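Local coordinates for protein putative phosphatase (Bacteroides thetaiotaomicron, PDB 3KYA) that is a putative phosphatase of unconfirmed activity that binds zinc ions and joins an IPT/TIG domain to a beta-propeller, at residues D140-L154 with S447-H461. Residues are numbered along the deposited sequence; the frame is centred on the assembly and turned at random. Where two conformers were deposited one is given.
Sequences DNGRLAFDPLNKDHL and SGLVYDDVKEMFYVH. With ZN (zinc ion), chain X; EDO (1,2-ethanediol), chain H; EDO (1,2-ethanediol), chain L; EDO (1,2-ethanediol), chain G.
Lys151 reaches across to Asp452 and Asp453 at the end of strand 447-452. Lys151 CB lies 4.1 Å from Asp452 OD2. CG passes a bound 1,2-ethanediol. CD sits over one face of the Phe146 ring, toward its rim, while Leu154 CD1 lies over the opposite face. The chain bends at chi3 (-67°). CE nears Asp452 OD1. Lys151 NZ forms a salt bridge to Asp452 OD1 at 2.8 Å, from above the carboxylate plane. A second bridge, to Asp453 OD1, belongs to one of two deposited conformers and is less certain. Asp452 OD1 accepts from Val454 N, an Asx turn, and from Lys455 N, a wider Asx motif. Farther in, Phe146 CZ meets Tyr459 CD2 at 3.8 Å, and Leu144 CB meets Val450 CG1 at 3.5 Å. At the far end Gly142 N donates to Ser447 OG (3.1 Å, 163°). Strands 141-147 and 447-452 run nearly parallel (11°) as edge strands of neighbouring propeller blades. The second blade sets strand 105-110 beside strand 467-473, from the propeller's start and end, as in the usual beta-propeller closure. Apolar side chains join the blades, with polar links at both ends; three donors on Asp452 OD1 probably favour its charged form.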
loop_
_atom_site.group_PDB
_atom_site.type_symbol
_atom_site.label_atom_id
_atom_site.label_comp_id
_atom_site.label_asym_id
_atom_site.label_seq_id
_atom_site.Cartn_x
_atom_site.Cartn_y
_atom_site.Cartn_z
ATOM N N ASP A 140 9.809 33.811 -1.347
ATOM C CA ASP A 140 8.878 33.797 -2.468
ATOM C C ASP A 140 8.723 32.368 -2.963
ATOM O O ASP A 140 9.588 31.527 -2.711
ATOM C CB ASP A 140 9.395 34.687 -3.579
ATOM C CG ASP A 140 9.518 36.127 -3.140
ATOM O OD1 ASP A 140 8.509 36.709 -2.662
ATOM O OD2 ASP A 140 10.625 36.672 -3.269
ATOM N N ASN A 141 7.602 32.085 -3.629
ATOM C CA ASN A 141 7.348 30.761 -4.208
ATOM C C ASN A 141 8.493 30.408 -5.165
ATOM O O ASN A 141 8.818 31.192 -6.066
ATOM C CB ASN A 141 5.976 30.783 -4.897
ATOM C CG ASN A 141 5.507 29.414 -5.387
ATOM O OD1 ASN A 141 6.229 28.704 -6.062
ATOM N ND2 ASN A 141 4.253 29.073 -5.078
ATOM N N GLY A 142 9.118 29.243 -4.972
ATOM C CA GLY A 142 10.280 28.875 -5.787
ATOM C C GLY A 142 10.299 27.495 -6.402
ATOM O O GLY A 142 9.434 26.667 -6.116
ATOM N N ARG A 143 11.261 27.292 -7.306
ATOM C CA ARG A 143 11.517 26.005 -7.947
ATOM C C ARG A 143 13.015 25.716 -7.917
ATOM O O ARG A 143 13.844 26.623 -7.992
ATOM C CB ARG A 143 11.021 25.982 -9.390
ATOM C CG ARG A 143 9.507 26.114 -9.528
ATOM C CD ARG A 143 8.774 24.900 -8.952
ATOM N NE ARG A 143 7.352 24.950 -9.266
ATOM C CZ ARG A 143 6.453 25.703 -8.634
ATOM N NH1 ARG A 143 6.797 26.497 -7.626
ATOM N NH2 ARG A 143 5.187 25.655 -9.016
ATOM N N LEU A 144 13.347 24.439 -7.846
ATOM C CA LEU A 144 14.723 23.983 -7.738
ATOM C C LEU A 144 15.224 23.229 -8.968
ATOM O O LEU A 144 14.454 22.540 -9.641
ATOM C CB LEU A 144 14.833 23.058 -6.518
ATOM C CG LEU A 144 14.593 23.637 -5.124
ATOM C CD1 LEU A 144 14.562 22.504 -4.073
ATOM C CD2 LEU A 144 15.648 24.693 -4.742
ATOM N N ALA A 145 16.528 23.336 -9.248
ATOM C CA ALA A 145 17.145 22.574 -10.346
ATOM C C ALA A 145 18.648 22.429 -10.176
ATOM O O ALA A 145 19.340 23.417 -9.920
ATOM C CB ALA A 145 16.833 23.222 -11.720
ATOM N N PHE A 146 19.147 21.200 -10.269
ATOM C CA PHE A 146 20.588 20.955 -10.237
ATOM C C PHE A 146 21.262 21.286 -11.565
ATOM O O PHE A 146 20.675 21.099 -12.625
ATOM C CB PHE A 146 20.932 19.468 -10.040
ATOM C CG PHE A 146 20.625 18.907 -8.676
ATOM C CD1 PHE A 146 21.328 19.335 -7.560
ATOM C CD2 PHE A 146 19.682 17.899 -8.526
ATOM C CE1 PHE A 146 21.070 18.790 -6.305
ATOM C CE2 PHE A 146 19.414 17.363 -7.273
ATOM C CZ PHE A 146 20.104 17.807 -6.170
ATOM N N ASP A 147 22.526 21.711 -11.507
ATOM C CA ASP A 147 23.342 21.805 -12.706
ATOM C C ASP A 147 23.600 20.339 -13.116
ATOM O O ASP A 147 24.192 19.595 -12.341
ATOM C CB ASP A 147 24.651 22.527 -12.397
ATOM C CG ASP A 147 25.580 22.660 -13.609
ATOM O OD1 ASP A 147 25.422 21.928 -14.602
ATOM O OD2 ASP A 147 26.516 23.506 -13.545
ATOM N N PRO A 148 23.138 19.910 -14.316
ATOM C CA PRO A 148 23.359 18.501 -14.695
ATOM C C PRO A 148 24.825 18.075 -14.709
ATOM O O PRO A 148 25.097 16.888 -14.572
ATOM C CB PRO A 148 22.735 18.400 -16.100
ATOM C CG PRO A 148 21.771 19.542 -16.184
ATOM C CD PRO A 148 22.383 20.639 -15.352
ATOM N N LEU A 149 25.760 19.023 -14.839
ATOM C CA LEU A 149 27.169 18.694 -14.857
ATOM C C LEU A 149 27.806 18.753 -13.465
ATOM O O LEU A 149 28.957 18.385 -13.317
ATOM C CB LEU A 149 27.931 19.634 -15.794
ATOM C CG LEU A 149 27.401 19.775 -17.214
ATOM C CD1 LEU A 149 28.353 20.683 -18.021
ATOM C CD2 LEU A 149 27.231 18.416 -17.890
ATOM N N ASN A 150 27.079 19.219 -12.457
ATOM C CA ASN A 150 27.621 19.314 -11.100
ATOM C C ASN A 150 26.505 19.399 -10.077
ATOM O O ASN A 150 25.947 20.473 -9.833
ATOM C CB ASN A 150 28.564 20.525 -10.991
ATOM C CG ASN A 150 29.177 20.680 -9.605
ATOM O OD1 ASN A 150 28.937 19.873 -8.713
ATOM N ND2 ASN A 150 29.972 21.722 -9.424
ATOM N N LYS A 151 26.165 18.259 -9.479
ATOM C CA LYS A 151 25.059 18.210 -8.519
ATOM C C LYS A 151 25.364 18.874 -7.157
ATOM O O LYS A 151 24.504 18.901 -6.289
ATOM C CB LYS A 151 24.478 16.780 -8.376
ATOM C CG LYS A 151 23.626 16.396 -9.596
ATOM C CD LYS A 151 22.766 15.158 -9.370
ATOM C CE LYS A 151 23.585 13.932 -9.217
ATOM N NZ LYS A 151 22.722 12.722 -9.095
ATOM N N ASP A 152 26.575 19.409 -6.984
ATOM C CA ASP A 152 26.890 20.245 -5.831
ATOM C C ASP A 152 26.228 21.628 -6.026
ATOM O O ASP A 152 26.081 22.391 -5.059
ATOM C CB ASP A 152 28.400 20.459 -5.661
ATOM C CG ASP A 152 29.155 19.193 -5.293
ATOM O OD1 ASP A 152 28.543 18.252 -4.761
ATOM O OD2 ASP A 152 30.397 19.171 -5.484
ATOM N N HIS A 153 25.861 21.963 -7.266
ATOM C CA HIS A 153 25.250 23.253 -7.561
ATOM C C HIS A 153 23.752 23.130 -7.749
ATOM O O HIS A 153 23.293 22.597 -8.764
ATOM C CB HIS A 153 25.887 23.918 -8.781
ATOM C CG HIS A 153 27.279 24.414 -8.538
ATOM N ND1 HIS A 153 28.093 24.877 -9.552
ATOM C CD2 HIS A 153 28.019 24.476 -7.403
ATOM C CE1 HIS A 153 29.255 25.245 -9.044
ATOM N NE2 HIS A 153 29.238 25.003 -7.744
ATOM N N LEU A 154 23.014 23.602 -6.742
ATOM C CA LEU A 154 21.557 23.581 -6.727
ATOM C C LEU A 154 21.035 25.008 -6.907
ATOM O O LEU A 154 21.251 25.882 -6.042
ATOM C CB LEU A 154 21.051 22.987 -5.411
ATOM C CG LEU A 154 19.536 22.904 -5.251
ATOM C CD1 LEU A 154 18.902 22.058 -6.385
ATOM C CD2 LEU A 154 19.188 22.335 -3.873
ATOM N N SER A 447 6.996 24.536 -2.174
ATOM C CA SER A 447 6.881 24.856 -3.612
ATOM C C SER A 447 7.899 24.186 -4.545
ATOM O O SER A 447 7.594 23.941 -5.714
ATOM C CB SER A 447 6.977 26.387 -3.792
ATOM O OG SER A 447 8.200 26.895 -3.255
ATOM N N GLY A 448 9.097 23.918 -4.036
ATOM C CA GLY A 448 10.186 23.335 -4.823
ATOM C C GLY A 448 10.616 21.966 -4.325
ATOM O O GLY A 448 10.532 21.679 -3.121
ATOM N N LEU A 449 11.081 21.128 -5.254
ATOM C CA LEU A 449 11.483 19.761 -4.952
ATOM C C LEU A 449 12.422 19.208 -6.013
ATOM O O LEU A 449 12.161 19.351 -7.220
ATOM C CB LEU A 449 10.238 18.846 -4.887
ATOM C CG LEU A 449 10.442 17.401 -4.435
ATOM C CD1 LEU A 449 10.829 17.358 -2.965
ATOM C CD2 LEU A 449 9.167 16.537 -4.688
ATOM N N VAL A 450 13.517 18.605 -5.562
ATOM C CA VAL A 450 14.458 17.897 -6.451
ATOM C C VAL A 450 14.898 16.625 -5.754
ATOM O O VAL A 450 14.818 16.528 -4.529
ATOM C CB VAL A 450 15.727 18.715 -6.829
ATOM C CG1 VAL A 450 15.394 19.809 -7.813
ATOM C CG2 VAL A 450 16.445 19.257 -5.587
ATOM N N TYR A 451 15.389 15.664 -6.533
ATOM C CA TYR A 451 15.914 14.412 -5.999
ATOM C C TYR A 451 17.257 14.116 -6.631
ATOM O O TYR A 451 17.389 14.157 -7.857
ATOM C CB TYR A 451 14.948 13.254 -6.286
ATOM C CG TYR A 451 15.351 11.916 -5.703
ATOM C CD1 TYR A 451 15.203 11.653 -4.339
ATOM C CD2 TYR A 451 15.800 10.882 -6.517
ATOM C CE1 TYR A 451 15.557 10.410 -3.793
ATOM C CE2 TYR A 451 16.129 9.629 -5.984
ATOM C CZ TYR A 451 16.002 9.401 -4.623
ATOM O OH TYR A 451 16.324 8.165 -4.082
ATOM N N ASP A 452 18.261 13.881 -5.789
ATOM C CA ASP A 452 19.580 13.462 -6.234
ATOM C C ASP A 452 19.492 11.937 -6.287
ATOM O O ASP A 452 19.396 11.277 -5.230
ATOM C CB ASP A 452 20.650 13.953 -5.263
ATOM C CG ASP A 452 22.055 13.583 -5.695
ATOM O OD1 ASP A 452 22.256 12.501 -6.300
ATOM O OD2 ASP A 452 22.981 14.371 -5.387
ATOM N N ASP A 453 19.524 11.386 -7.509
ATOM C CA ASP A 453 19.365 9.943 -7.734
ATOM C C ASP A 453 20.606 9.088 -7.440
ATOM O O ASP A 453 20.574 7.854 -7.603
ATOM C CB ASP A 453 18.817 9.688 -9.159
ATOM C CG ASP A 453 19.622 10.393 -10.257
ATOM O OD1 ASP A 453 20.797 10.749 -10.029
ATOM O OD2 ASP A 453 19.060 10.576 -11.361
ATOM N N VAL A 454 21.692 9.723 -7.008
ATOM C CA VAL A 454 22.930 9.019 -6.664
ATOM C C VAL A 454 23.064 9.023 -5.137
ATOM O O VAL A 454 23.258 7.969 -4.535
ATOM C CB VAL A 454 24.155 9.607 -7.395
ATOM C CG1 VAL A 454 25.469 9.122 -6.785
ATOM C CG2 VAL A 454 24.068 9.266 -8.909
ATOM N N LYS A 455 22.924 10.194 -4.513
ATOM C CA LYS A 455 22.926 10.299 -3.043
ATOM C C LYS A 455 21.602 9.830 -2.421
ATOM O O LYS A 455 21.533 9.597 -1.207
ATOM C CB LYS A 455 23.256 11.731 -2.604
ATOM C CG LYS A 455 24.715 12.085 -2.826
ATOM C CD LYS A 455 25.046 13.531 -2.465
ATOM C CE LYS A 455 26.551 13.719 -2.360
ATOM N NZ LYS A 455 27.271 13.337 -3.627
ATOM N N GLU A 456 20.580 9.652 -3.256
ATOM C CA GLU A 456 19.252 9.207 -2.824
ATOM C C GLU A 456 18.671 10.121 -1.747
ATOM O O GLU A 456 18.351 9.691 -0.633
ATOM C CB GLU A 456 19.294 7.746 -2.377
ATOM C CG GLU A 456 19.540 6.822 -3.563
ATOM C CD GLU A 456 19.635 5.352 -3.181
ATOM O OE1 GLU A 456 19.969 5.044 -2.016
ATOM O OE2 GLU A 456 19.395 4.510 -4.066
HETATM N N MSE A 457 18.548 11.391 -2.098
HETATM C CA MSE A 457 17.984 12.383 -1.192
HETATM C C MSE A 457 17.251 13.482 -1.928
HETATM O O MSE A 457 17.569 13.821 -3.075
HETATM C CB MSE A 457 19.075 13.012 -0.321
HETATM C CG MSE A 457 20.111 13.788 -1.058
HETATM SE SE MSE A 457 21.531 14.323 0.199
HETATM C CE MSE A 457 20.550 15.713 1.107
ATOM N N PHE A 458 16.265 14.039 -1.234
ATOM C CA PHE A 458 15.479 15.124 -1.752
ATOM C C PHE A 458 15.911 16.434 -1.115
ATOM O O PHE A 458 16.328 16.454 0.045
ATOM C CB PHE A 458 13.998 14.978 -1.367
ATOM C CG PHE A 458 13.291 13.769 -1.938
ATOM C CD1 PHE A 458 13.308 12.546 -1.271
ATOM C CD2 PHE A 458 12.514 13.893 -3.086
ATOM C CE1 PHE A 458 12.607 11.450 -1.778
ATOM C CE2 PHE A 458 11.808 12.810 -3.598
ATOM C CZ PHE A 458 11.851 11.587 -2.945
ATOM N N TYR A 459 15.824 17.514 -1.892
ATOM C CA TYR A 459 15.914 18.871 -1.362
ATOM C C TYR A 459 14.535 19.484 -1.598
ATOM O O TYR A 459 13.951 19.336 -2.677
ATOM C CB TYR A 459 16.990 19.714 -2.042
ATOM C CG TYR A 459 18.364 19.215 -1.722
ATOM C CD1 TYR A 459 19.035 19.662 -0.596
ATOM C CD2 TYR A 459 18.984 18.267 -2.528
ATOM C CE1 TYR A 459 20.289 19.191 -0.283
ATOM C CE2 TYR A 459 20.249 17.811 -2.239
ATOM C CZ TYR A 459 20.892 18.268 -1.110
ATOM O OH TYR A 459 22.145 17.808 -0.791
ATOM N N VAL A 460 14.025 20.180 -0.589
ATOM C CA VAL A 460 12.702 20.753 -0.627
ATOM C C VAL A 460 12.761 22.242 -0.340
ATOM O O VAL A 460 13.423 22.646 0.605
ATOM C CB VAL A 460 11.830 20.128 0.470
ATOM C CG1 VAL A 460 10.411 20.684 0.397
ATOM C CG2 VAL A 460 11.850 18.582 0.372
ATOM N N HIS A 461 12.057 23.055 -1.126
ATOM C CA HIS A 461 11.970 24.473 -0.848
ATOM C C HIS A 461 10.706 24.754 -0.043
ATOM O O HIS A 461 9.584 24.679 -0.579
ATOM C CB HIS A 461 12.001 25.309 -2.125
ATOM C CG HIS A 461 11.807 26.771 -1.884
ATOM N ND1 HIS A 461 11.073 27.580 -2.733
ATOM C CD2 HIS A 461 12.174 27.554 -0.841
ATOM C CE1 HIS A 461 11.057 28.811 -2.251
ATOM N NE2 HIS A 461 11.700 28.821 -1.096
HETATM ZN ZN ZN X . 30.815 25.518 -6.424
HETATM C C1 EDO H . 27.576 14.879 -13.027
HETATM O O1 EDO H . 28.633 13.961 -12.720
HETATM C C2 EDO H . 26.794 15.276 -11.772
HETATM O O2 EDO H . 27.655 15.856 -10.772
HETATM C C1 EDO L . 30.410 23.190 -14.329
HETATM O O1 EDO L . 31.793 22.991 -14.627
HETATM C C2 EDO L . 30.096 22.559 -12.989
HETATM O O2 EDO L . 30.436 23.451 -11.921
HETATM C C1 EDO G . 20.316 1.428 -3.887
HETATM O O1 EDO G . 18.941 1.826 -3.843
HETATM C C2 EDO G . 20.872 1.312 -2.471
HETATM O O2 EDO G . 21.968 2.221 -2.297
HETATM O O HOH W 1 23.453 16.768 -4.475
HETATM O O HOH W 2 29.650 15.642 -3.940
HETATM O O HOH W 3 32.335 24.819 -7.817
HETATM O O HOH W 4 30.952 27.314 -6.983
HETATM O O HOH W 5 32.592 26.565 -5.419
HETATM O O HOH W 6 31.113 23.925 -5.488
#